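PDB 2UY1: cleavage stimulation factor 77 from Encephalitozoon cuniculi, which probably binds mRNA as a helical-repeat subunit of the nuclear machinery that cleaves pre-mRNA at its 3' end. Local coordinates for residues R23-M26 against S32-S35; D48-Y53 against Y71-G76; Y393-M396 against L402-E405. One frame throughout, in Å; residues are numbered along the deposited sequence. Where two conformers were deposited one is given.

Interaction 1 (R23-M26 against S32-S35); sequences RLYM and SLES
Leu24 and Leu33 meet where helix 14-26 ends and helix 30-40 begins, their CA atoms 5.7 Å apart. The two methyls of Leu24 divide the work. Leu24 CD2 rests against Ser32 CB at 3.7 Å, while Leu24 CD1 lies against the peptide link from Ser32 to Leu33, 3.8 Å from Leu33 N. Leu33 sends its own methyls in two directions: Leu33 CD1 comes to 4.3 Å from Leu24 CB, and Leu33 CD2 reaches the rim of the Tyr25 ring, 3.6 Å from Tyr25 CD1. That methyl lies in the plane of the ring, so the aromatic is touched at its edge and not over a face. With Tyr25 CG anti to the backbone N (chi1 -171°), the ring lies beside Leu33; the two side chains cross obliquely. Further out, helix 47-57 backs the pair, Tyr25 packing on Glu55 and Tyr56 and Leu33 also on Tyr56. In the turn, Asp29 touches Leu24 and its OD2 is hydrogen-bonded to Ser32 OG, tying up the hydroxyl while the CB of the same serine faces Leu24. The hairpin is thus closed across this junction by methyl, methylene and ring-edge contacts, and the fit of apolar surfaces, rather than directed polar bonds between 23-26 and 32-35, probably holds these helices side by side.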
loop_
_atom_site.group_PDB
_atom_site.type_symbol
_atom_site.label_atom_id
_atom_site.label_comp_id
_atom_site.label_asym_id
_atom_site.label_seq_id
_atom_site.Cartn_x
_atom_site.Cartn_y
_atom_site.Cartn_z
ATOM N N ARG B 23 -42.664 9.950 -36.477
ATOM C CA ARG B 23 -44.019 10.439 -36.110
ATOM C C ARG B 23 -44.599 11.499 -37.067
ATOM O O ARG B 23 -45.765 11.357 -37.541
ATOM C CB ARG B 23 -44.032 11.029 -34.692
ATOM C CG ARG B 23 -44.208 10.061 -33.533
ATOM C CD ARG B 23 -44.113 10.781 -32.166
ATOM N NE ARG B 23 -42.772 10.670 -31.565
ATOM C CZ ARG B 23 -42.057 11.696 -31.118
ATOM N NH1 ARG B 23 -42.547 12.928 -31.152
ATOM N NH2 ARG B 23 -40.844 11.495 -30.622
ATOM N N LEU B 24 -43.827 12.568 -37.321
ATOM C CA LEU B 24 -44.200 13.629 -38.299
ATOM C C LEU B 24 -44.445 13.118 -39.731
ATOM O O LEU B 24 -45.354 13.616 -40.438
ATOM C CB LEU B 24 -43.129 14.709 -38.371
ATOM C CG LEU B 24 -42.951 15.656 -37.187
ATOM C CD1 LEU B 24 -41.741 16.560 -37.453
ATOM C CD2 LEU B 24 -44.236 16.477 -36.962
ATOM N N TYR B 25 -43.611 12.149 -40.152
ATOM C CA TYR B 25 -43.814 11.394 -41.413
ATOM C C TYR B 25 -45.148 10.670 -41.390
ATOM O O TYR B 25 -46.004 10.913 -42.238
ATOM C CB TYR B 25 -42.694 10.372 -41.679
ATOM C CG TYR B 25 -42.775 9.764 -43.059
ATOM C CD1 TYR B 25 -42.562 10.552 -44.186
ATOM C CD2 TYR B 25 -43.076 8.409 -43.244
ATOM C CE1 TYR B 25 -42.632 10.026 -45.460
ATOM C CE2 TYR B 25 -43.161 7.857 -44.544
ATOM C CZ TYR B 25 -42.931 8.682 -45.646
ATOM O OH TYR B 25 -43.005 8.210 -46.943
ATOM N N MET B 26 -45.305 9.786 -40.405
ATOM C CA MET B 26 -46.558 9.051 -40.224
ATOM C C MET B 26 -47.795 9.946 -40.131
ATOM O O MET B 26 -48.839 9.596 -40.670
ATOM C CB MET B 26 -46.468 8.072 -39.048
ATOM C CG MET B 26 -45.345 7.020 -39.192
ATOM S SD MET B 26 -45.609 5.725 -40.463
ATOM C CE MET B 26 -45.142 6.567 -41.966
ATOM N N SER B 32 -43.754 20.562 -40.995
ATOM C CA SER B 32 -42.875 20.250 -39.859
ATOM C C SER B 32 -41.704 19.299 -40.158
ATOM O O SER B 32 -40.573 19.532 -39.698
ATOM C CB SER B 32 -43.694 19.666 -38.704
ATOM O OG SER B 32 -44.511 20.641 -38.074
ATOM N N LEU B 33 -41.972 18.197 -40.851
ATOM C CA LEU B 33 -40.904 17.267 -41.244
ATOM C C LEU B 33 -39.796 17.979 -42.050
ATOM O O LEU B 33 -38.606 17.730 -41.837
ATOM C CB LEU B 33 -41.464 16.111 -42.078
ATOM C CG LEU B 33 -40.556 14.915 -42.409
ATOM C CD1 LEU B 33 -39.896 14.360 -41.168
ATOM C CD2 LEU B 33 -41.352 13.813 -43.147
ATOM N N GLU B 34 -40.219 18.854 -42.973
ATOM C CA GLU B 34 -39.303 19.574 -43.880
ATOM C C GLU B 34 -38.442 20.610 -43.169
ATOM O O GLU B 34 -37.285 20.803 -43.583
ATOM C CB GLU B 34 -40.039 20.205 -45.071
ATOM C CG GLU B 34 -40.429 19.185 -46.146
ATOM C CD GLU B 34 -40.672 19.800 -47.526
ATOM O OE1 GLU B 34 -40.287 20.972 -47.772
ATOM O OE2 GLU B 34 -41.248 19.096 -48.374
ATOM N N SER B 35 -39.001 21.279 -42.136
ATOM C CA SER B 35 -38.227 22.155 -41.208
ATOM C C SER B 35 -37.248 21.340 -40.342
ATOM O O SER B 35 -36.183 21.845 -39.946
ATOM C CB SER B 35 -39.148 22.946 -40.254
ATOM O OG SER B 35 -40.340 23.433 -40.877
#

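Interaction 2 (D48-Y53 against Y71-G76)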
loop_
_atom_site.group_PDB
_atom_site.type_symbol
_atom_site.label_atom_id
_atom_site.label_comp_id
_atom_site.label_asym_id
_atom_site.label_seq_id
_atom_site.Cartn_x
_atom_site.Cartn_y
_atom_site.Cartn_z
ATOM N N ASP B 48 -30.274 5.651 -40.629
ATOM C CA ASP B 48 -31.692 5.753 -40.394
ATOM C C ASP B 48 -31.884 7.233 -40.331
ATOM O O ASP B 48 -31.160 7.840 -39.655
ATOM C CB ASP B 48 -32.004 5.181 -39.024
ATOM C CG ASP B 48 -31.615 3.739 -38.877
ATOM O OD1 ASP B 48 -31.944 2.943 -39.743
ATOM O OD2 ASP B 48 -31.028 3.375 -37.863
ATOM N N LEU B 49 -32.825 7.829 -41.021
ATOM C CA LEU B 49 -32.977 9.285 -40.935
ATOM C C LEU B 49 -32.585 9.989 -42.182
ATOM O O LEU B 49 -33.375 10.674 -42.766
ATOM C CB LEU B 49 -32.166 9.882 -39.812
ATOM C CG LEU B 49 -32.167 11.353 -39.490
ATOM C CD1 LEU B 49 -33.486 12.015 -39.672
ATOM C CD2 LEU B 49 -31.750 11.479 -38.142
ATOM N N TRP B 50 -31.327 9.842 -42.553
ATOM C CA TRP B 50 -30.948 9.965 -43.931
ATOM C C TRP B 50 -31.783 9.019 -44.756
ATOM O O TRP B 50 -32.373 9.404 -45.696
ATOM C CB TRP B 50 -29.439 9.779 -44.112
ATOM C CG TRP B 50 -28.645 10.960 -43.644
ATOM C CD1 TRP B 50 -28.299 11.239 -42.391
ATOM C CD2 TRP B 50 -28.124 12.015 -44.445
ATOM N NE1 TRP B 50 -27.616 12.391 -42.333
ATOM C CE2 TRP B 50 -27.466 12.882 -43.593
ATOM C CE3 TRP B 50 -28.148 12.305 -45.797
ATOM C CZ2 TRP B 50 -26.846 14.027 -44.044
ATOM C CZ3 TRP B 50 -27.539 13.424 -46.241
ATOM C CH2 TRP B 50 -26.900 14.279 -45.376
ATOM N N MET B 51 -31.880 7.794 -44.345
ATOM C CA MET B 51 -32.673 6.831 -45.108
ATOM C C MET B 51 -34.160 7.201 -45.163
ATOM O O MET B 51 -34.844 6.947 -46.148
ATOM C CB MET B 51 -32.485 5.427 -44.545
ATOM C CG MET B 51 -31.088 4.871 -44.769
ATOM S SD MET B 51 -30.474 5.067 -46.464
ATOM C CE MET B 51 -29.111 3.887 -46.378
ATOM N N LEU B 52 -34.646 7.811 -44.094
ATOM C CA LEU B 52 -36.000 8.327 -44.040
ATOM C C LEU B 52 -36.178 9.573 -44.896
ATOM O O LEU B 52 -37.266 9.811 -45.447
ATOM C CB LEU B 52 -36.389 8.608 -42.576
ATOM C CG LEU B 52 -36.928 7.321 -41.937
ATOM C CD1 LEU B 52 -36.484 7.190 -40.462
ATOM C CD2 LEU B 52 -38.464 7.245 -42.109
ATOM N N TYR B 53 -35.112 10.369 -44.992
ATOM C CA TYR B 53 -35.087 11.481 -45.912
ATOM C C TYR B 53 -35.276 10.984 -47.337
ATOM O O TYR B 53 -35.995 11.614 -48.116
ATOM C CB TYR B 53 -33.794 12.273 -45.790
ATOM C CG TYR B 53 -33.785 13.451 -46.711
ATOM C CD1 TYR B 53 -34.729 14.479 -46.565
ATOM C CD2 TYR B 53 -32.835 13.552 -47.742
ATOM C CE1 TYR B 53 -34.725 15.574 -47.407
ATOM C CE2 TYR B 53 -32.833 14.630 -48.605
ATOM C CZ TYR B 53 -33.779 15.641 -48.432
ATOM O OH TYR B 53 -33.779 16.730 -49.258
ATOM N N TYR B 71 -28.851 9.974 -53.319
ATOM C CA TYR B 71 -27.983 8.934 -52.761
ATOM C C TYR B 71 -26.556 9.422 -52.764
ATOM O O TYR B 71 -25.755 9.018 -51.927
ATOM C CB TYR B 71 -28.067 7.643 -53.566
ATOM C CG TYR B 71 -29.249 6.782 -53.227
ATOM C CD1 TYR B 71 -29.127 5.740 -52.320
ATOM C CD2 TYR B 71 -30.495 7.025 -53.802
ATOM C CE1 TYR B 71 -30.196 4.947 -52.000
ATOM C CE2 TYR B 71 -31.588 6.235 -53.497
ATOM C CZ TYR B 71 -31.428 5.195 -52.596
ATOM O OH TYR B 71 -32.501 4.405 -52.291
ATOM N N GLU B 72 -26.245 10.266 -53.738
ATOM C CA GLU B 72 -24.993 11.031 -53.782
ATOM C C GLU B 72 -24.868 12.011 -52.628
ATOM O O GLU B 72 -23.791 12.148 -52.088
ATOM C CB GLU B 72 -24.887 11.825 -55.095
ATOM C CG GLU B 72 -24.932 10.972 -56.380
ATOM C CD GLU B 72 -24.530 11.759 -57.618
ATOM O OE1 GLU B 72 -25.037 12.898 -57.793
ATOM O OE2 GLU B 72 -23.719 11.221 -58.423
ATOM N N PHE B 73 -25.963 12.721 -52.311
ATOM C CA PHE B 73 -26.047 13.660 -51.152
ATOM C C PHE B 73 -25.848 12.947 -49.802
ATOM O O PHE B 73 -25.109 13.443 -48.952
ATOM C CB PHE B 73 -27.333 14.517 -51.229
ATOM C CG PHE B 73 -27.563 15.452 -50.045
ATOM C CD1 PHE B 73 -26.684 16.510 -49.762
ATOM C CD2 PHE B 73 -28.717 15.300 -49.243
ATOM C CE1 PHE B 73 -26.895 17.376 -48.660
ATOM C CE2 PHE B 73 -28.955 16.149 -48.146
ATOM C CZ PHE B 73 -28.028 17.207 -47.855
ATOM N N THR B 74 -26.463 11.770 -49.653
ATOM C CA THR B 74 -26.275 10.858 -48.518
ATOM C C THR B 74 -24.847 10.248 -48.452
ATOM O O THR B 74 -24.227 10.250 -47.386
ATOM C CB THR B 74 -27.400 9.738 -48.509
ATOM O OG1 THR B 74 -28.701 10.348 -48.559
ATOM C CG2 THR B 74 -27.323 8.831 -47.294
ATOM N N LEU B 75 -24.335 9.760 -49.589
ATOM C CA LEU B 75 -22.939 9.340 -49.706
ATOM C C LEU B 75 -21.934 10.430 -49.420
ATOM O O LEU B 75 -20.829 10.124 -49.016
ATOM C CB LEU B 75 -22.631 8.664 -51.048
ATOM C CG LEU B 75 -23.199 7.255 -51.304
ATOM C CD1 LEU B 75 -22.969 6.856 -52.755
ATOM C CD2 LEU B 75 -22.638 6.186 -50.408
ATOM N N GLY B 76 -22.311 11.701 -49.577
ATOM C CA GLY B 76 -21.462 12.824 -49.119
ATOM C C GLY B 76 -21.185 12.646 -47.629
ATOM O O GLY B 76 -20.070 12.872 -47.160
#
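Thr74 OG1 is hydrogen-bonded to Val70 O one turn back in its own helix and also packs at the edge of the indole, near the ring plane, 3.4 Å from Trp50 CE3. The threonine hydroxyl lies beside its backbone N, opposite the carbonyl carbon (chi1 -53°), and the methyl on the other branch packs 3.9 Å from Trp50 CB. The Trp50 and Thr74 side chains run past one another, pointing opposite ways, and their CA atoms, 6.6 Å apart, mark the nearest approach of the two backbones. Farther along the indole, the six-membered ring reaches Phe73. Trp50 CZ3 comes to 3.6 Å from Phe73 CE2, and Trp50 CH2 stands over one face of the phenylalanine, displaced toward its rim. The planes meet at 47° with centroids 5.2 Å apart, a tilt intermediate between stacking and perpendicular packing. Segments 48-53 and 71-76, on helices 47-57 and 69-78, run nearly antiparallel, their axes at 163° and 10.6 Å apart at closest approach, consistent with the antiparallel helix packing of the TPR-like (HAT) repeats of the Suf family. Tyr53, one turn after Trp50, adds a looser touch: Tyr53 CE2 lies at the edge of the Phe73 ring, 4.2 Å from Phe73 CE2, the two side chains crossing at about a right angle. Second-shell groups fix the indole: Trp50 NE1 is hydrogen-bonded to Ser44 O, and Phe78 makes an edge-to-face pair with it. Tyr53 pairs in the same manner with Phe37 of helix 30-40, and on the far helix Thr74 packs on Leu87 of helix 85-90.

Interaction 3 (Y393-M396 against L402-E405); sequences YEFM and LFRE
Glu394 and Phe403 bring the backbones of helices 384-397 and 400-415 to within 5.5 Å, measured between their CA atoms, close to the short turn that joins the two helices. At this spacing Glu394 CG lies directly against the facing main chain, 3.4 Å from Phe403 N. The bend at chi2 (55°) lays the carboxylate across Leu402, the two side chains roughly perpendicular: Glu394 OE2 is 3.4 Å from Leu402 CB, and Glu394 CD is 3.5 Å from Leu402 CD2. The buried carboxylate is not left without polar partners, since OE1 forms a salt bridge with Arg374 and OE2 takes a hydrogen bond from Ser399 N in the turn; these bonds probably favour its ionised state. Ser399 OG in turn bonds to Leu402 N. Phe395, which follows Glu394, and Phe403 point the same way, side by side, in a T-shaped pair. The edge of Phe395 is directed at the face of Phe403, with Phe395 CD1 over the ring centre, 3.4 Å above the plane; the planes stand at 64° and the centroids are 4.9 Å apart. Phe403 also makes an edge-to-face pair with an aromatic side chain of a neighbouring chain, and Phe395 O accepts a hydrogen bond from a basic residue there, so this hairpin takes part in the interface with that chain, where Arg404 NH2 also forms a salt bridge with an acidic side chain. Such a tightly turned helical hairpin, with an edge-to-face aromatic pair between its two helices, fits the TPR-like, all-helical architecture of the Suf domain.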
loop_
_atom_site.group_PDB
_atom_site.type_symbol
_atom_site.label_atom_id
_atom_site.label_comp_id
_atom_site.label_asym_id
_atom_site.label_seq_id
_atom_site.Cartn_x
_atom_site.Cartn_y
_atom_site.Cartn_z
ATOM N N TYR B 393 12.343 7.269 9.606
ATOM C CA TYR B 393 13.300 8.457 9.637
ATOM C C TYR B 393 14.314 8.523 10.815
ATOM O O TYR B 393 15.519 8.689 10.605
ATOM C CB TYR B 393 12.481 9.732 9.596
ATOM C CG TYR B 393 13.323 10.992 9.372
ATOM C CD1 TYR B 393 13.558 11.463 8.087
ATOM C CD2 TYR B 393 13.880 11.667 10.430
ATOM C CE1 TYR B 393 14.274 12.645 7.872
ATOM C CE2 TYR B 393 14.628 12.852 10.231
ATOM C CZ TYR B 393 14.807 13.311 8.964
ATOM O OH TYR B 393 15.541 14.442 8.733
ATOM N N GLU B 394 13.818 8.525 12.040
ATOM C CA GLU B 394 14.665 8.331 13.268
ATOM C C GLU B 394 15.680 7.184 13.252
ATOM O O GLU B 394 16.889 7.396 13.551
ATOM C CB GLU B 394 13.736 8.209 14.506
ATOM C CG GLU B 394 14.439 8.465 15.847
ATOM C CD GLU B 394 15.131 9.818 15.843
ATOM O OE1 GLU B 394 14.562 10.731 15.275
ATOM O OE2 GLU B 394 16.216 9.962 16.416
ATOM N N PHE B 395 15.225 5.949 12.916
ATOM C CA PHE B 395 16.137 4.862 12.659
ATOM C C PHE B 395 17.238 5.139 11.612
ATOM O O PHE B 395 18.387 4.728 11.774
ATOM C CB PHE B 395 15.370 3.573 12.301
ATOM C CG PHE B 395 16.220 2.303 12.375
ATOM C CD1 PHE B 395 16.295 1.566 13.546
ATOM C CD2 PHE B 395 16.945 1.846 11.265
ATOM C CE1 PHE B 395 17.034 0.375 13.604
ATOM C CE2 PHE B 395 17.682 0.689 11.326
ATOM C CZ PHE B 395 17.764 -0.061 12.484
ATOM N N MET B 396 16.882 5.763 10.506
ATOM C CA MET B 396 17.874 6.020 9.449
ATOM C C MET B 396 18.888 7.133 9.802
ATOM O O MET B 396 20.120 6.940 9.719
ATOM C CB MET B 396 17.176 6.263 8.103
ATOM C CG MET B 396 16.609 4.958 7.525
ATOM S SD MET B 396 15.737 5.204 5.996
ATOM C CE MET B 396 17.035 5.732 4.839
ATOM N N LEU B 402 16.114 7.750 20.738
ATOM C CA LEU B 402 14.826 8.309 20.343
ATOM C C LEU B 402 13.911 7.323 19.564
ATOM O O LEU B 402 12.683 7.305 19.774
ATOM C CB LEU B 402 14.985 9.634 19.580
ATOM C CG LEU B 402 13.685 10.403 19.158
ATOM C CD1 LEU B 402 12.621 10.714 20.324
ATOM C CD2 LEU B 402 14.057 11.748 18.537
ATOM N N PHE B 403 14.499 6.566 18.629
ATOM C CA PHE B 403 13.814 5.493 17.881
ATOM C C PHE B 403 13.051 4.601 18.877
ATOM O O PHE B 403 11.867 4.324 18.682
ATOM C CB PHE B 403 14.854 4.709 17.033
ATOM C CG PHE B 403 14.361 3.380 16.498
ATOM C CD1 PHE B 403 13.562 3.301 15.338
ATOM C CD2 PHE B 403 14.635 2.181 17.214
ATOM C CE1 PHE B 403 13.072 2.031 14.884
ATOM C CE2 PHE B 403 14.183 0.991 16.766
ATOM C CZ PHE B 403 13.433 0.903 15.584
ATOM N N ARG B 404 13.701 4.205 19.977
ATOM C CA ARG B 404 13.109 3.274 20.957
ATOM C C ARG B 404 11.925 3.912 21.655
ATOM O O ARG B 404 10.884 3.262 21.887
ATOM C CB ARG B 404 14.133 2.799 21.989
ATOM C CG ARG B 404 15.015 1.656 21.563
ATOM C CD ARG B 404 15.876 1.094 22.733
ATOM N NE ARG B 404 16.455 -0.195 22.339
ATOM C CZ ARG B 404 15.812 -1.340 22.476
ATOM N NH1 ARG B 404 14.619 -1.322 23.035
ATOM N NH2 ARG B 404 16.369 -2.470 22.105
ATOM N N GLU B 405 12.042 5.214 21.958
ATOM C CA GLU B 405 10.957 6.019 22.555
ATOM C C GLU B 405 9.760 6.185 21.604
ATOM O O GLU B 405 8.621 5.994 21.998
ATOM C CB GLU B 405 11.450 7.390 23.002
ATOM C CG GLU B 405 12.187 7.414 24.395
ATOM C CD GLU B 405 12.977 8.712 24.658
ATOM O OE1 GLU B 405 12.935 9.671 23.858
ATOM O OE2 GLU B 405 13.676 8.765 25.658
#

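The three contacts follow one another in series along a chain with no strands, all within the Suf region. Interactions 1 and 2 are neighbours, their centres 16 Å apart and their nearest atoms about 5 Å apart without touching; helices 30-40 and 47-57 follow each other directly in sequence. Interaction 3, which joins helices 384-397 and 400-415, is remote: its centre is 80 Å from that of interaction 1 and 77 Å from that of interaction 2, on the opposite side of the chain's centre. Helix-to-helix packing thus recurs locally near both ends of an elongated solenoid, and the far contact, unlike the first two, borders another protein chain.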